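Side-chain contacts in DUF2235 domain-containing protein (Pseudomonas aeruginosa, PDB 4O5P), which is a type VI secretion effector, a phospholipase that probably hydrolyses membrane phospholipids with an alpha/beta-hydrolase catalytic domain: residues 481-486 with 654-659; 583-588 with 680-685. One frame throughout, in Å; residues are numbered along the deposited sequence.

Interaction 1. Residues 481-486 with 654-659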
ATOM      1  N   THR A 481      15.562  17.162  -4.316  1.00 13.79           N
ATOM      2  CA  THR A 481      16.598  17.210  -5.355  1.00 15.70           C
ATOM      3  C   THR A 481      17.702  18.188  -4.942  1.00 15.62           C
ATOM      4  O   THR A 481      18.892  17.854  -4.996  1.00 16.15           O
ATOM      5  CB  THR A 481      16.022  17.658  -6.714  1.00 17.21           C
ATOM      6  OG1 THR A 481      15.095  16.673  -7.198  1.00 17.55           O
ATOM      7  CG2 THR A 481      17.154  17.835  -7.749  1.00 15.69           C
ATOM      8  N   ALA A 482      17.302  19.398  -4.537  1.00 15.10           N
ATOM      9  CA  ALA A 482      18.252  20.405  -4.058  1.00 16.90           C
ATOM     10  C   ALA A 482      19.137  19.856  -2.944  1.00 16.37           C
ATOM     11  O   ALA A 482      20.345  20.068  -2.958  1.00 15.69           O
ATOM     12  CB  ALA A 482      17.522  21.668  -3.589  1.00 14.53           C
ATOM     13  N   TRP A 483      18.543  19.140  -1.989  1.00 14.25           N
ATOM     14  CA  TRP A 483      19.329  18.514  -0.920  1.00 17.31           C
ATOM     15  C   TRP A 483      20.306  17.455  -1.438  1.00 14.53           C
ATOM     16  O   TRP A 483      21.438  17.360  -0.955  1.00 14.83           O
ATOM     17  CB  TRP A 483      18.399  17.884   0.115  1.00 16.41           C
ATOM     18  CG  TRP A 483      19.095  17.128   1.220  1.00 13.96           C
ATOM     19  CD1 TRP A 483      19.506  17.628   2.425  1.00 16.24           C
ATOM     20  CD2 TRP A 483      19.405  15.727   1.242  1.00 15.17           C
ATOM     21  NE1 TRP A 483      20.058  16.616   3.196  1.00 15.44           N
ATOM     22  CE2 TRP A 483      20.018  15.446   2.486  1.00 15.59           C
ATOM     23  CE3 TRP A 483      19.246  14.685   0.317  1.00 15.54           C
ATOM     24  CZ2 TRP A 483      20.464  14.171   2.831  1.00 14.81           C
ATOM     25  CZ3 TRP A 483      19.678  13.417   0.665  1.00 15.80           C
ATOM     26  CH2 TRP A 483      20.277  13.171   1.913  1.00 17.53           C
ATOM     27  N   ARG A 484      19.867  16.659  -2.414  1.00 15.88           N
ATOM     28  CA  ARG A 484      20.741  15.657  -3.031  1.00 15.99           C
ATOM     29  C   ARG A 484      21.892  16.284  -3.811  1.00 14.71           C
ATOM     30  O   ARG A 484      22.964  15.697  -3.877  1.00 17.94           O
ATOM     31  CB  ARG A 484      19.966  14.711  -3.964  1.00 13.05           C
ATOM     32  CG  ARG A 484      19.006  13.779  -3.264  1.00 18.45           C
ATOM     33  CD  ARG A 484      18.045  13.115  -4.269  1.00 16.95           C
ATOM     34  NE  ARG A 484      17.033  12.377  -3.517  1.00 22.15           N
ATOM     35  CZ  ARG A 484      15.786  12.211  -3.924  1.00 15.99           C
ATOM     36  NH1 ARG A 484      15.395  12.704  -5.092  1.00 16.15           N
ATOM     37  NH2 ARG A 484      14.942  11.545  -3.164  1.00 21.54           N
ATOM     38  N   ILE A 485      21.686  17.453  -4.415  1.00 14.71           N
ATOM     39  CA  ILE A 485      22.782  18.069  -5.179  1.00 16.67           C
ATOM     40  C   ILE A 485      24.010  18.269  -4.260  1.00 20.54           C
ATOM     41  O   ILE A 485      25.163  18.098  -4.682  1.00 15.95           O
ATOM     42  CB  ILE A 485      22.368  19.402  -5.846  1.00 16.02           C
ATOM     43  CG1 ILE A 485      21.346  19.154  -6.961  1.00 15.14           C
ATOM     44  CG2 ILE A 485      23.585  20.127  -6.433  1.00 16.57           C
ATOM     45  CD1 ILE A 485      20.631  20.432  -7.408  1.00 17.97           C
ATOM     46  N   ASP A 486      23.760  18.616  -3.001  1.00 17.20           N
ATOM     47  CA  ASP A 486      24.866  18.715  -2.057  1.00 19.82           C
ATOM     48  C   ASP A 486      25.258  17.375  -1.444  1.00 18.99           C
ATOM     49  O   ASP A 486      26.411  16.980  -1.549  1.00 20.89           O
ATOM     50  CB  ASP A 486      24.611  19.761  -0.971  1.00 18.39           C
ATOM     51  CG  ASP A 486      25.816  19.966  -0.088  1.00 21.66           C
ATOM     52  OD1 ASP A 486      25.934  19.252   0.939  1.00 20.29           O
ATOM     53  OD2 ASP A 486      26.658  20.831  -0.429  1.00 18.64           O
ATOM     54  N   LEU A 654      16.481  17.877   8.917  1.00 16.09           N
ATOM     55  CA  LEU A 654      15.376  16.934   8.715  1.00 14.89           C
ATOM     56  C   LEU A 654      15.696  15.981   7.570  1.00 15.16           C
ATOM     57  O   LEU A 654      15.503  14.771   7.699  1.00 14.54           O
ATOM     58  CB  LEU A 654      14.080  17.664   8.402  1.00 13.64           C
ATOM     59  CG  LEU A 654      12.841  16.765   8.297  1.00 17.05           C
ATOM     60  CD1 LEU A 654      12.323  16.410   9.691  1.00 17.05           C
ATOM     61  CD2 LEU A 654      11.736  17.442   7.482  1.00 15.77           C
ATOM     62  N   PHE A 655      16.179  16.514   6.446  1.00 14.37           N
ATOM     63  CA  PHE A 655      16.528  15.605   5.334  1.00 15.80           C
ATOM     64  C   PHE A 655      17.725  14.706   5.625  1.00 15.62           C
ATOM     65  O   PHE A 655      17.756  13.542   5.181  1.00 15.37           O
ATOM     66  CB  PHE A 655      16.730  16.362   4.014  1.00 14.95           C
ATOM     67  CG  PHE A 655      15.444  16.875   3.430  1.00 15.70           C
ATOM     68  CD1 PHE A 655      14.624  16.035   2.690  1.00 14.26           C
ATOM     69  CD2 PHE A 655      15.046  18.182   3.639  1.00 15.60           C
ATOM     70  CE1 PHE A 655      13.429  16.490   2.155  1.00 13.51           C
ATOM     71  CE2 PHE A 655      13.840  18.652   3.109  1.00 18.36           C
ATOM     72  CZ  PHE A 655      13.034  17.799   2.366  1.00 16.59           C
ATOM     73  N   ASP A 656      18.709  15.247   6.344  1.00 15.34           N
ATOM     74  CA  ASP A 656      19.867  14.463   6.799  1.00 17.43           C
ATOM     75  C   ASP A 656      19.514  13.283   7.714  1.00 16.34           C
ATOM     76  O   ASP A 656      19.949  12.162   7.470  1.00 15.58           O
ATOM     77  CB  ASP A 656      20.842  15.360   7.555  1.00 16.25           C
ATOM     78  CG  ASP A 656      21.724  16.195   6.648  1.00 17.47           C
ATOM     79  OD1 ASP A 656      21.497  16.270   5.418  1.00 16.08           O
ATOM     80  OD2 ASP A 656      22.660  16.810   7.197  1.00 17.88           O
ATOM     81  N   GLU A 657      18.736  13.551   8.770  1.00 14.16           N
ATOM     82  CA  GLU A 657      18.546  12.605   9.872  1.00 15.71           C
ATOM     83  C   GLU A 657      17.120  12.046  10.041  1.00 16.01           C
ATOM     84  O   GLU A 657      16.879  11.207  10.908  1.00 19.17           O
ATOM     85  CB  GLU A 657      18.998  13.238  11.203  1.00 17.84           C
ATOM     86  CG  GLU A 657      20.479  13.629  11.244  1.00 17.44           C
ATOM     87  CD  GLU A 657      20.906  14.124  12.617  1.00 24.48           C
ATOM     88  OE1 GLU A 657      20.030  14.512  13.422  1.00 25.94           O
ATOM     89  OE2 GLU A 657      22.121  14.110  12.899  1.00 33.48           O
ATOM     90  N   GLN A 658      16.172  12.495   9.222  1.00 18.21           N
ATOM     91  CA  GLN A 658      14.799  11.970   9.340  1.00 15.30           C
ATOM     92  C   GLN A 658      14.269  11.330   8.054  1.00 15.69           C
ATOM     93  O   GLN A 658      13.672  10.257   8.099  1.00 17.06           O
ATOM     94  CB  GLN A 658      13.849  13.058   9.837  1.00 11.92           C
ATOM     95  CG  GLN A 658      13.671  13.055  11.374  1.00 13.18           C
ATOM     96  CD  GLN A 658      14.869  13.591  12.143  1.00 18.80           C
ATOM     97  OE1 GLN A 658      15.542  14.523  11.700  1.00 15.44           O
ATOM     98  NE2 GLN A 658      15.135  13.008  13.314  1.00 18.09           N
ATOM     99  N   VAL A 659      14.540  11.972   6.918  1.00 14.83           N
ATOM    100  CA  VAL A 659      14.008  11.540   5.635  1.00 14.73           C
ATOM    101  C   VAL A 659      14.827  10.404   5.038  1.00 13.17           C
ATOM    102  O   VAL A 659      16.034  10.547   4.783  1.00 12.78           O
ATOM    103  CB  VAL A 659      13.913  12.716   4.639  1.00 14.57           C
ATOM    104  CG1 VAL A 659      13.470  12.226   3.248  1.00 12.83           C
ATOM    105  CG2 VAL A 659      12.942  13.779   5.171  1.00 13.53           C
TER

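Interaction 2. Residues 583-588 with 680-685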
ATOM      1  N   ALA A 583      24.203  11.363  -8.787  1.00 18.05           N
ATOM      2  CA  ALA A 583      25.289  12.199  -9.314  1.00 17.21           C
ATOM      3  C   ALA A 583      25.406  12.084 -10.834  1.00 17.13           C
ATOM      4  O   ALA A 583      25.452  13.101 -11.539  1.00 16.12           O
ATOM      5  CB  ALA A 583      26.608  11.841  -8.637  1.00 16.83           C
ATOM      6  N   HIS A 584      25.465  10.844 -11.330  1.00 18.12           N
ATOM      7  CA  HIS A 584      25.503  10.607 -12.773  1.00 18.82           C
ATOM      8  C   HIS A 584      24.338  11.286 -13.507  1.00 19.02           C
ATOM      9  O   HIS A 584      24.551  12.032 -14.486  1.00 18.33           O
ATOM     10  CB  HIS A 584      25.488   9.106 -13.071  1.00 22.69           C
ATOM     11  CG  HIS A 584      25.571   8.782 -14.533  1.00 23.99           C
ATOM     12  ND1 HIS A 584      24.489   8.329 -15.257  1.00 27.21           N
ATOM     13  CD2 HIS A 584      26.599   8.869 -15.409  1.00 24.76           C
ATOM     14  CE1 HIS A 584      24.853   8.133 -16.511  1.00 27.68           C
ATOM     15  NE2 HIS A 584      26.125   8.460 -16.633  1.00 30.12           N
ATOM     16  N   ASP A 585      23.116  11.028 -13.041  1.00 15.50           N
ATOM     17  CA  ASP A 585      21.929  11.622 -13.657  1.00 16.93           C
ATOM     18  C   ASP A 585      22.007  13.148 -13.668  1.00 15.12           C
ATOM     19  O   ASP A 585      21.639  13.801 -14.649  1.00 16.79           O
ATOM     20  CB  ASP A 585      20.652  11.202 -12.910  1.00 15.64           C
ATOM     21  CG  ASP A 585      20.300   9.739 -13.108  1.00 22.83           C
ATOM     22  OD1 ASP A 585      20.940   9.071 -13.951  1.00 23.80           O
ATOM     23  OD2 ASP A 585      19.375   9.253 -12.417  1.00 22.06           O
ATOM     24  N   TYR A 586      22.474  13.726 -12.572  1.00 14.08           N
ATOM     25  CA  TYR A 586      22.415  15.177 -12.438  1.00 17.29           C
ATOM     26  C   TYR A 586      23.510  15.837 -13.281  1.00 18.29           C
ATOM     27  O   TYR A 586      23.323  16.941 -13.783  1.00 19.34           O
ATOM     28  CB  TYR A 586      22.526  15.588 -10.966  1.00 18.28           C
ATOM     29  CG  TYR A 586      22.562  17.088 -10.757  1.00 17.19           C
ATOM     30  CD1 TYR A 586      21.399  17.846 -10.809  1.00 13.06           C
ATOM     31  CD2 TYR A 586      23.758  17.739 -10.517  1.00 17.61           C
ATOM     32  CE1 TYR A 586      21.425  19.225 -10.625  1.00 16.01           C
ATOM     33  CE2 TYR A 586      23.800  19.112 -10.329  1.00 21.05           C
ATOM     34  CZ  TYR A 586      22.641  19.846 -10.381  1.00 16.84           C
ATOM     35  OH  TYR A 586      22.712  21.207 -10.194  1.00 22.17           O
ATOM     36  N   LYS A 587      24.639  15.155 -13.452  1.00 20.40           N
ATOM     37  CA  LYS A 587      25.736  15.712 -14.260  1.00 22.65           C
ATOM     38  C   LYS A 587      25.374  15.638 -15.744  1.00 18.94           C
ATOM     39  O   LYS A 587      25.661  16.556 -16.511  1.00 24.86           O
ATOM     40  CB  LYS A 587      27.059  14.982 -13.990  1.00 22.39           C
ATOM     41  CG  LYS A 587      28.293  15.682 -14.620  1.00 26.55           C
ATOM     42  CD  LYS A 587      29.553  14.820 -14.562  1.00 29.64           C
ATOM     43  CE  LYS A 587      30.364  15.048 -13.284  1.00 33.35           C
ATOM     44  NZ  LYS A 587      29.614  14.660 -12.035  1.00 34.41           N
ATOM     45  N   GLY A 588      24.704  14.554 -16.133  1.00 20.73           N
ATOM     46  CA  GLY A 588      24.282  14.376 -17.510  1.00 22.47           C
ATOM     47  C   GLY A 588      25.408  14.134 -18.505  1.00 22.82           C
ATOM     48  O   GLY A 588      25.276  14.466 -19.682  1.00 23.42           O
ATOM     49  N   ASP A 680      14.697   7.030 -11.074  1.00 17.13           N
ATOM     50  CA  ASP A 680      13.459   7.650 -10.611  1.00 16.85           C
ATOM     51  C   ASP A 680      13.678   8.987  -9.882  1.00 16.45           C
ATOM     52  O   ASP A 680      12.730   9.735  -9.651  1.00 14.98           O
ATOM     53  CB  ASP A 680      12.667   6.670  -9.725  1.00 18.69           C
ATOM     54  CG  ASP A 680      12.148   5.472 -10.506  1.00 20.59           C
ATOM     55  OD1 ASP A 680      11.969   5.622 -11.738  1.00 19.88           O
ATOM     56  OD2 ASP A 680      11.930   4.393  -9.901  1.00 18.99           O
ATOM     57  N   TYR A 681      14.925   9.292  -9.527  1.00 14.98           N
ATOM     58  CA  TYR A 681      15.236  10.587  -8.920  1.00 17.76           C
ATOM     59  C   TYR A 681      14.826  11.724  -9.840  1.00 17.76           C
ATOM     60  O   TYR A 681      14.543  12.839  -9.391  1.00 15.77           O
ATOM     61  CB  TYR A 681      16.740  10.702  -8.641  1.00 19.07           C
ATOM     62  CG  TYR A 681      17.253   9.948  -7.424  1.00 14.86           C
ATOM     63  CD1 TYR A 681      16.574   9.980  -6.220  1.00 17.45           C
ATOM     64  CD2 TYR A 681      18.436   9.222  -7.489  1.00 18.81           C
ATOM     65  CE1 TYR A 681      17.060   9.303  -5.101  1.00 16.51           C
ATOM     66  CE2 TYR A 681      18.929   8.546  -6.384  1.00 18.63           C
ATOM     67  CZ  TYR A 681      18.239   8.592  -5.199  1.00 19.51           C
ATOM     68  OH  TYR A 681      18.731   7.913  -4.099  1.00 19.92           O
ATOM     69  N   PHE A 682      14.827  11.458 -11.140  1.00 17.02           N
ATOM     70  CA  PHE A 682      14.539  12.509 -12.086  1.00 15.29           C
ATOM     71  C   PHE A 682      13.242  12.298 -12.839  1.00 12.40           C
ATOM     72  O   PHE A 682      13.085  12.775 -13.957  1.00 11.57           O
ATOM     73  CB  PHE A 682      15.737  12.742 -13.006  1.00 15.47           C
ATOM     74  CG  PHE A 682      16.833  13.510 -12.339  1.00 17.46           C
ATOM     75  CD1 PHE A 682      17.821  12.856 -11.620  1.00 15.15           C
ATOM     76  CD2 PHE A 682      16.828  14.908 -12.370  1.00 16.43           C
ATOM     77  CE1 PHE A 682      18.817  13.575 -10.974  1.00 16.38           C
ATOM     78  CE2 PHE A 682      17.816  15.643 -11.731  1.00 19.40           C
ATOM     79  CZ  PHE A 682      18.825  14.976 -11.027  1.00 17.74           C
ATOM     80  N   ARG A 683      12.305  11.616 -12.191  1.00 13.32           N
ATOM     81  CA  ARG A 683      10.918  11.548 -12.650  1.00 16.39           C
ATOM     82  C   ARG A 683       9.987  11.940 -11.504  1.00 15.90           C
ATOM     83  O   ARG A 683      10.295  11.697 -10.322  1.00 13.24           O
ATOM     84  CB  ARG A 683      10.563  10.131 -13.080  1.00 13.65           C
ATOM     85  CG  ARG A 683      11.230   9.675 -14.365  1.00 15.74           C
ATOM     86  CD  ARG A 683      10.975   8.192 -14.616  1.00 17.49           C
ATOM     87  NE  ARG A 683      11.977   7.685 -15.531  1.00 23.58           N
ATOM     88  CZ  ARG A 683      13.036   6.975 -15.168  1.00 21.08           C
ATOM     89  NH1 ARG A 683      13.213   6.632 -13.898  1.00 16.47           N
ATOM     90  NH2 ARG A 683      13.904   6.585 -16.090  1.00 28.06           N
ATOM     91  N   TYR A 684       8.850  12.535 -11.830  1.00 15.71           N
ATOM     92  CA  TYR A 684       7.856  12.762 -10.792  1.00 15.96           C
ATOM     93  C   TYR A 684       7.158  11.451 -10.490  1.00 16.35           C
ATOM     94  O   TYR A 684       7.061  10.565 -11.358  1.00 15.98           O
ATOM     95  CB  TYR A 684       6.851  13.841 -11.196  1.00 15.86           C
ATOM     96  CG  TYR A 684       7.487  15.202 -11.333  1.00 16.21           C
ATOM     97  CD1 TYR A 684       8.121  15.811 -10.263  1.00 15.06           C
ATOM     98  CD2 TYR A 684       7.445  15.877 -12.540  1.00 17.25           C
ATOM     99  CE1 TYR A 684       8.705  17.059 -10.406  1.00 15.26           C
ATOM    100  CE2 TYR A 684       8.020  17.092 -12.686  1.00 16.27           C
ATOM    101  CZ  TYR A 684       8.642  17.683 -11.628  1.00 16.22           C
ATOM    102  OH  TYR A 684       9.197  18.917 -11.833  1.00 17.71           O
ATOM    103  N   ARG A 685       6.710  11.307  -9.250  1.00 15.05           N
ATOM    104  CA  ARG A 685       6.012  10.102  -8.830  1.00 15.45           C
ATOM    105  C   ARG A 685       4.691  10.019  -9.589  1.00 16.02           C
ATOM    106  O   ARG A 685       4.047  11.047  -9.837  1.00 13.86           O
ATOM    107  CB  ARG A 685       5.750  10.169  -7.327  1.00 15.50           C
ATOM    108  CG  ARG A 685       4.967   8.998  -6.756  1.00 12.50           C
ATOM    109  CD  ARG A 685       4.652   9.224  -5.281  1.00 14.53           C
ATOM    110  NE  ARG A 685       4.238   7.975  -4.655  1.00 14.52           N
ATOM    111  CZ  ARG A 685       3.733   7.873  -3.431  1.00 11.95           C
ATOM    112  NH1 ARG A 685       3.568   8.959  -2.673  1.00 11.30           N
ATOM    113  NH2 ARG A 685       3.382   6.680  -2.979  1.00  9.23           N
TER

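Interaction 1. Residues 481-486 with 654-659
Trp483 reaches from helix 469-487 to the last turn of helix 649-657, laying one face of its indole against Phe655 and using its ring N-H on Asp656. With CG anti to the backbone N (chi1 176°), the indole extends straight out toward the other helix. Packing is tightest over the pyrrole half: Phe655 CB stands 3.5 Å from the centroid of the five-membered ring, almost on the ring normal, a CH-pi contact. CB comes equally close, 3.4 Å, to Trp483 NE1 and Trp483 CD1, so the methylene rather than the phenyl does the touching. The phenyl ring is carried off from the indole, since Phe655 CG lies anti to the carbonyl carbon; it is oblique to the five-membered ring, with planes at 36° and centroids 5.5 Å apart. At the indole edge, Trp483 NE1 donates to Asp656 OD1 at 2.7 Å. The acceptor lies close to the ring plane and is met nearly along its C-O axis, while the carboxylate is turned 64° from the indole. Methylene over the face and carboxylate at the edge together fix the rotation of the tryptophan. This is helix-to-helix packing in the C-terminal domain of a Tle1-like effector; within 481-486 Trp483 alone makes the contact. Asp656 OD2 forms a salt bridge with Arg487, one turn beyond Trp483, which would probably favour the charged carboxylate. Farther round helix 649-657 the contact gives way to a looser, partly exposed side: Glu657 points away from helix 469-487 and pairs with Arg456 instead. Just past it Gln658 leaves helical backbone angles, and Leu654 O accepts from both Gln658 N and Val659 N. Lys393 NZ donates hydrogen bonds to Phe655 O, Asp656 O and Val659 O there.

Interaction 2. Residues 583-588 with 680-685
Phe682 presses its ring against Asp585 and Tyr586, on the last turn of helix 571-587. Residues 680-685 begin with a short 3-10 turn, where Asp680 points away from the helix and its OD1 forms a salt bridge with Arg683 NH1, 2.7 Å apart, across the bend. Tyr681 follows, directed toward the helix but carrying little of the contact. Phe682 does the work: its CG stands anti to its carbonyl carbon (chi1 -77°), which carries the ring to the helix. Asp585 CB meets the CD1-CE1 bond of Phe682 obliquely, 3.5 Å from CD1 and 3.6 Å from CE1, with the carboxylate plane at 78° to the ring. Phe682 CZ comes 3.8 Å from Tyr586 CB and near the plane of the tyrosine ring, at its edge. The polar ends are held elsewhere: Asp585 OD2 by Thr679, Tyr586 OH by Ser631. Arg683 NE forms a salt bridge with Glu619, and the chain then runs on extended through Tyr684 and Arg685, whose guanidinium forms a salt bridge with Asp281. In this loop-on-helix packing of the Tle1-like C-terminal domain, Phe682 packs on both helix 571-587 and helix 616-637, where it meets Ile626 and His627, before the chain enters strand 687-689.

In the fold
Both contacts lie in the C-terminal domain range of the Tle1-like family, on the same side of the chain's centre, with their own centres about 15 Å apart. Their segments alternate along the chain: 481-486, 583-588, 654-659, then 680-685. Helix 469-487 joins them, since Ile485 CD1 packs 3.5 Å from Tyr586 CE1 and Arg484 lies on Tyr681. Helix 616-637 touches both as well, through Thr481, Ala482 and Ile485 in interaction 1 and through Phe682 in interaction 2. Four segments spread over some 200 residues thereby pack into a largely helical region of the C-terminal domain, with the 680-685 loop on it. That loop reaches, through Arg685, Asp281, which probably belongs to a Ser-His-Asp triad.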